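Local coordinates for G protein coupled receptor (Arabidopsis thaliana, PDB 3T33) that may take part in abscisic acid signalling and binds a zinc ion, as a plant member of the LanC-like protein family, at residues I336-L344 and Y355-L366. Sequence-based numbering, arbitrary orientation. Where two conformers were deposited one is given.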
loop_
_atom_site.group_PDB
_atom_site.type_symbol
_atom_site.label_atom_id
_atom_site.label_comp_id
_atom_site.label_asym_id
_atom_site.label_seq_id
_atom_site.Cartn_x
_atom_site.Cartn_y
_atom_site.Cartn_z
ATOM N N ILE A 336 8.822 1.491 -7.527
ATOM C CA ILE A 336 8.486 0.219 -8.144
ATOM C C ILE A 336 7.886 -0.785 -7.154
ATOM O O ILE A 336 6.832 -1.338 -7.423
ATOM C CB ILE A 336 9.687 -0.371 -8.904
ATOM C CG1 ILE A 336 10.150 0.663 -9.945
ATOM C CG2 ILE A 336 9.297 -1.711 -9.568
ATOM C CD1 ILE A 336 11.489 0.345 -10.671
ATOM N N SER A 337 8.458 -0.985 -5.969
ATOM C CA SER A 337 7.838 -1.947 -5.037
ATOM C C SER A 337 6.332 -1.618 -4.877
ATOM O O SER A 337 5.485 -2.518 -4.818
ATOM C CB SER A 337 8.552 -1.995 -3.675
ATOM O OG SER A 337 9.972 -2.159 -3.777
ATOM N N GLY A 338 5.992 -0.323 -4.840
ATOM C CA GLY A 338 4.608 0.080 -4.563
ATOM C C GLY A 338 3.756 -0.102 -5.798
ATOM O O GLY A 338 2.635 -0.617 -5.702
ATOM N N ASN A 339 4.280 0.303 -6.964
ATOM C CA ASN A 339 3.528 0.072 -8.218
ATOM C C ASN A 339 3.290 -1.433 -8.585
ATOM O O ASN A 339 2.276 -1.775 -9.192
ATOM C CB ASN A 339 4.130 0.871 -9.350
ATOM C CG ASN A 339 4.064 2.377 -9.083
ATOM O OD1 ASN A 339 4.583 3.154 -9.831
ATOM N ND2 ASN A 339 3.485 2.764 -7.998
ATOM N N THR A 340 4.163 -2.327 -8.126
ATOM C CA THR A 340 3.914 -3.742 -8.269
ATOM C C THR A 340 2.525 -4.174 -7.802
ATOM O O THR A 340 1.876 -5.020 -8.449
ATOM C CB THR A 340 4.999 -4.545 -7.469
ATOM O OG1 THR A 340 6.239 -4.209 -8.050
ATOM C CG2 THR A 340 4.803 -6.036 -7.603
ATOM N N TYR A 341 2.061 -3.587 -6.702
ATOM C CA TYR A 341 0.771 -3.939 -6.101
ATOM C C TYR A 341 -0.361 -3.640 -7.022
ATOM O O TYR A 341 -1.442 -4.281 -6.957
ATOM C CB TYR A 341 0.555 -3.223 -4.752
ATOM C CG TYR A 341 1.234 -3.938 -3.567
ATOM C CD1 TYR A 341 0.654 -5.052 -2.966
ATOM C CD2 TYR A 341 2.468 -3.517 -3.095
ATOM C CE1 TYR A 341 1.316 -5.722 -1.904
ATOM C CE2 TYR A 341 3.127 -4.191 -2.051
ATOM C CZ TYR A 341 2.538 -5.254 -1.444
ATOM O OH TYR A 341 3.168 -5.900 -0.380
ATOM N N VAL A 342 -0.171 -2.682 -7.903
ATOM C CA VAL A 342 -1.229 -2.511 -8.918
ATOM C C VAL A 342 -1.489 -3.830 -9.676
ATOM O O VAL A 342 -2.644 -4.284 -9.782
ATOM C CB VAL A 342 -0.885 -1.379 -9.930
ATOM C CG1 VAL A 342 -1.946 -1.307 -10.970
ATOM C CG2 VAL A 342 -0.844 -0.035 -9.221
ATOM N N PHE A 343 -0.429 -4.476 -10.162
ATOM C CA PHE A 343 -0.627 -5.741 -10.889
ATOM C C PHE A 343 -1.162 -6.868 -10.059
ATOM O O PHE A 343 -2.048 -7.572 -10.477
ATOM C CB PHE A 343 0.656 -6.092 -11.653
ATOM C CG PHE A 343 1.186 -4.922 -12.426
ATOM C CD1 PHE A 343 0.341 -4.238 -13.299
ATOM C CD2 PHE A 343 2.487 -4.470 -12.243
ATOM C CE1 PHE A 343 0.814 -3.165 -14.042
ATOM C CE2 PHE A 343 2.976 -3.410 -12.962
ATOM C CZ PHE A 343 2.139 -2.720 -13.849
ATOM N N LEU A 344 -0.631 -7.022 -8.859
ATOM C CA LEU A 344 -1.172 -7.921 -7.843
ATOM C C LEU A 344 -2.621 -7.648 -7.568
ATOM O O LEU A 344 -3.399 -8.583 -7.396
ATOM C CB LEU A 344 -0.424 -7.766 -6.527
ATOM C CG LEU A 344 0.997 -8.262 -6.692
ATOM C CD1 LEU A 344 1.783 -7.991 -5.372
ATOM C CD2 LEU A 344 1.065 -9.757 -7.067
ATOM N N TYR A 355 -1.550 -10.314 -15.343
ATOM C CA TYR A 355 -1.382 -9.381 -14.230
ATOM C C TYR A 355 -0.347 -9.893 -13.249
ATOM O O TYR A 355 0.532 -9.132 -12.861
ATOM C CB TYR A 355 -2.759 -9.056 -13.613
ATOM C CG TYR A 355 -3.589 -8.215 -14.573
ATOM C CD1 TYR A 355 -3.047 -7.053 -15.107
ATOM C CD2 TYR A 355 -4.884 -8.573 -14.960
ATOM C CE1 TYR A 355 -3.744 -6.237 -16.012
ATOM C CE2 TYR A 355 -5.637 -7.748 -15.877
ATOM C CZ TYR A 355 -5.034 -6.593 -16.388
ATOM O OH TYR A 355 -5.669 -5.732 -17.257
ATOM N N LEU A 356 -0.375 -11.179 -12.897
ATOM C CA LEU A 356 0.751 -11.803 -12.115
ATOM C C LEU A 356 2.102 -11.657 -12.798
ATOM O O LEU A 356 3.174 -11.299 -12.182
ATOM C CB LEU A 356 0.566 -13.294 -11.968
ATOM C CG LEU A 356 1.056 -13.991 -10.696
ATOM C CD1 LEU A 356 1.461 -15.415 -10.991
ATOM C CD2 LEU A 356 2.134 -13.248 -9.914
ATOM N N TYR A 357 2.057 -11.934 -14.095
ATOM C CA TYR A 357 3.253 -11.756 -14.871
ATOM C C TYR A 357 3.782 -10.314 -14.790
ATOM O O TYR A 357 4.987 -10.080 -14.732
ATOM C CB TYR A 357 3.025 -12.144 -16.329
ATOM C CG TYR A 357 4.210 -11.802 -17.118
ATOM C CD1 TYR A 357 5.372 -12.574 -17.050
ATOM C CD2 TYR A 357 4.236 -10.651 -17.849
ATOM C CE1 TYR A 357 6.511 -12.212 -17.759
ATOM C CE2 TYR A 357 5.329 -10.294 -18.508
ATOM C CZ TYR A 357 6.462 -11.072 -18.486
ATOM O OH TYR A 357 7.558 -10.613 -19.224
ATOM N N ARG A 358 2.883 -9.343 -14.847
ATOM C CA ARG A 358 3.300 -7.959 -14.749
ATOM C C ARG A 358 3.917 -7.618 -13.389
ATOM O O ARG A 358 4.894 -6.902 -13.353
ATOM C CB ARG A 358 2.190 -7.006 -15.185
ATOM C CG ARG A 358 2.053 -6.967 -16.713
ATOM C CD ARG A 358 0.867 -6.113 -17.130
ATOM N NE ARG A 358 0.770 -6.080 -18.580
ATOM C CZ ARG A 358 -0.013 -5.269 -19.282
ATOM N NH1 ARG A 358 -0.796 -4.397 -18.681
ATOM N NH2 ARG A 358 -0.012 -5.366 -20.596
ATOM N N ALA A 359 3.387 -8.192 -12.318
ATOM C CA ALA A 359 3.936 -7.983 -10.974
ATOM C C ALA A 359 5.271 -8.712 -10.945
ATOM O O ALA A 359 6.265 -8.214 -10.442
ATOM C CB ALA A 359 2.990 -8.556 -9.871
ATOM N N LYS A 360 5.303 -9.869 -11.556
ATOM C CA LYS A 360 6.560 -10.619 -11.620
ATOM C C LYS A 360 7.656 -9.837 -12.361
ATOM O O LYS A 360 8.816 -9.804 -11.947
ATOM C CB LYS A 360 6.277 -12.018 -12.220
ATOM C CG LYS A 360 7.401 -12.827 -12.713
ATOM C CD LYS A 360 6.859 -14.200 -13.221
ATOM C CE LYS A 360 8.004 -15.213 -13.453
ATOM N NZ LYS A 360 7.540 -16.309 -14.330
ATOM N N ALA A 361 7.287 -9.169 -13.444
ATOM C CA ALA A 361 8.273 -8.378 -14.192
ATOM C C ALA A 361 8.777 -7.207 -13.339
ATOM O O ALA A 361 9.963 -6.912 -13.332
ATOM C CB ALA A 361 7.677 -7.857 -15.498
ATOM N N PHE A 362 7.887 -6.541 -12.602
ATOM C CA PHE A 362 8.395 -5.381 -11.830
ATOM C C PHE A 362 9.280 -5.899 -10.700
ATOM O O PHE A 362 10.308 -5.354 -10.437
ATOM C CB PHE A 362 7.250 -4.544 -11.283
ATOM C CG PHE A 362 6.801 -3.431 -12.189
ATOM C CD1 PHE A 362 6.823 -3.570 -13.569
ATOM C CD2 PHE A 362 6.330 -2.214 -11.631
ATOM C CE1 PHE A 362 6.394 -2.531 -14.409
ATOM C CE2 PHE A 362 5.886 -1.182 -12.441
ATOM C CZ PHE A 362 5.905 -1.342 -13.860
ATOM N N ALA A 363 8.889 -6.984 -10.063
ATOM C CA ALA A 363 9.707 -7.563 -9.026
ATOM C C ALA A 363 11.056 -8.073 -9.546
ATOM O O ALA A 363 12.092 -7.906 -8.872
ATOM C CB ALA A 363 8.972 -8.670 -8.324
ATOM N N SER A 364 11.036 -8.722 -10.718
ATOM C CA SER A 364 12.300 -9.137 -11.352
ATOM C C SER A 364 13.168 -7.992 -11.685
ATOM O O SER A 364 14.382 -8.065 -11.435
ATOM C CB SER A 364 12.039 -9.956 -12.597
ATOM O OG SER A 364 11.164 -10.994 -12.238
ATOM N N PHE A 365 12.582 -6.907 -12.212
ATOM C CA PHE A 365 13.370 -5.700 -12.482
ATOM C C PHE A 365 14.113 -5.243 -11.236
ATOM O O PHE A 365 15.353 -5.077 -11.247
ATOM C CB PHE A 365 12.488 -4.563 -12.991
ATOM C CG PHE A 365 13.269 -3.271 -13.277
ATOM C CD1 PHE A 365 13.425 -2.292 -12.294
ATOM C CD2 PHE A 365 13.836 -3.049 -14.534
ATOM C CE1 PHE A 365 14.188 -1.107 -12.560
ATOM C CE2 PHE A 365 14.575 -1.879 -14.803
ATOM C CZ PHE A 365 14.748 -0.916 -13.820
ATOM N N LEU A 366 13.361 -5.060 -10.138
ATOM C CA LEU A 366 13.981 -4.704 -8.868
ATOM C C LEU A 366 15.038 -5.686 -8.389
ATOM O O LEU A 366 16.119 -5.278 -7.945
ATOM C CB LEU A 366 12.922 -4.574 -7.751
ATOM C CG LEU A 366 12.153 -3.282 -7.751
ATOM C CD1 LEU A 366 11.052 -3.433 -6.765
ATOM C CD2 LEU A 366 13.137 -2.191 -7.332
#
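The CA atoms of Thr-340 and Ala-359, like those of Phe-343 and Tyr-355, come within 5.0 Å in a close antiparallel helix pair: segments 336-344 and 355-366 run at 167° with axes 7.7 Å from each other. No hydrogen bond joins them, and the 644 Å² buried between them comes from van der Waals packing, including Phe-343 CB against Tyr-355 O at 3.3 Å. Phe-343 enters a hole formed by Tyr-355, Arg-358, Ala-359 and Phe-362, while Phe-362 fills the reciprocal one between Ile-336, Asn-339, Thr-340 and Phe-343, which meets the definition of knobs-into-holes. The two rings make a T-shaped pair: centroids are 4.9 Å apart and planes 87° from each other, with Phe-343 CE2 directed at the middle of the Phe-362 face. Arg-358 CB covers one face of Phe-343 in a CH-pi contact, 3.8 Å from the centroid, whereas the chain, extended from CG to NE, carries the guanidinium away to salt bridges with Glu-319 and Glu-17. Consecutive helices 336-350 and 353-375 form here an antiparallel hairpin of the double-layered alpha/alpha barrel (alpha-toroid) of LanC-like proteins; the first follows closely on the zinc ligands Cys-333 and His-334, and the side chain of Asn-339 lies about 9 Å from the metal. The small side chain of Ala-359 is consistent with the close approach here; its CB meets Leu-344 CD2 and Thr-340 CG2. With OG1 beside its own backbone N (chi1 -61°), Thr-340 bonds back to Ile-336 O at 3.0 Å from above the carbonyl plane, not on a lone pair; that oxygen also accepts from Thr-340 N. The hydroxyl oxygen lies at the edge of Phe-362. Farther along, Ile-336 divides its branches: CG2 packs on Phe-362 and Leu-366, and CD1 reaches Phe-365 CE1 at 3.6 Å.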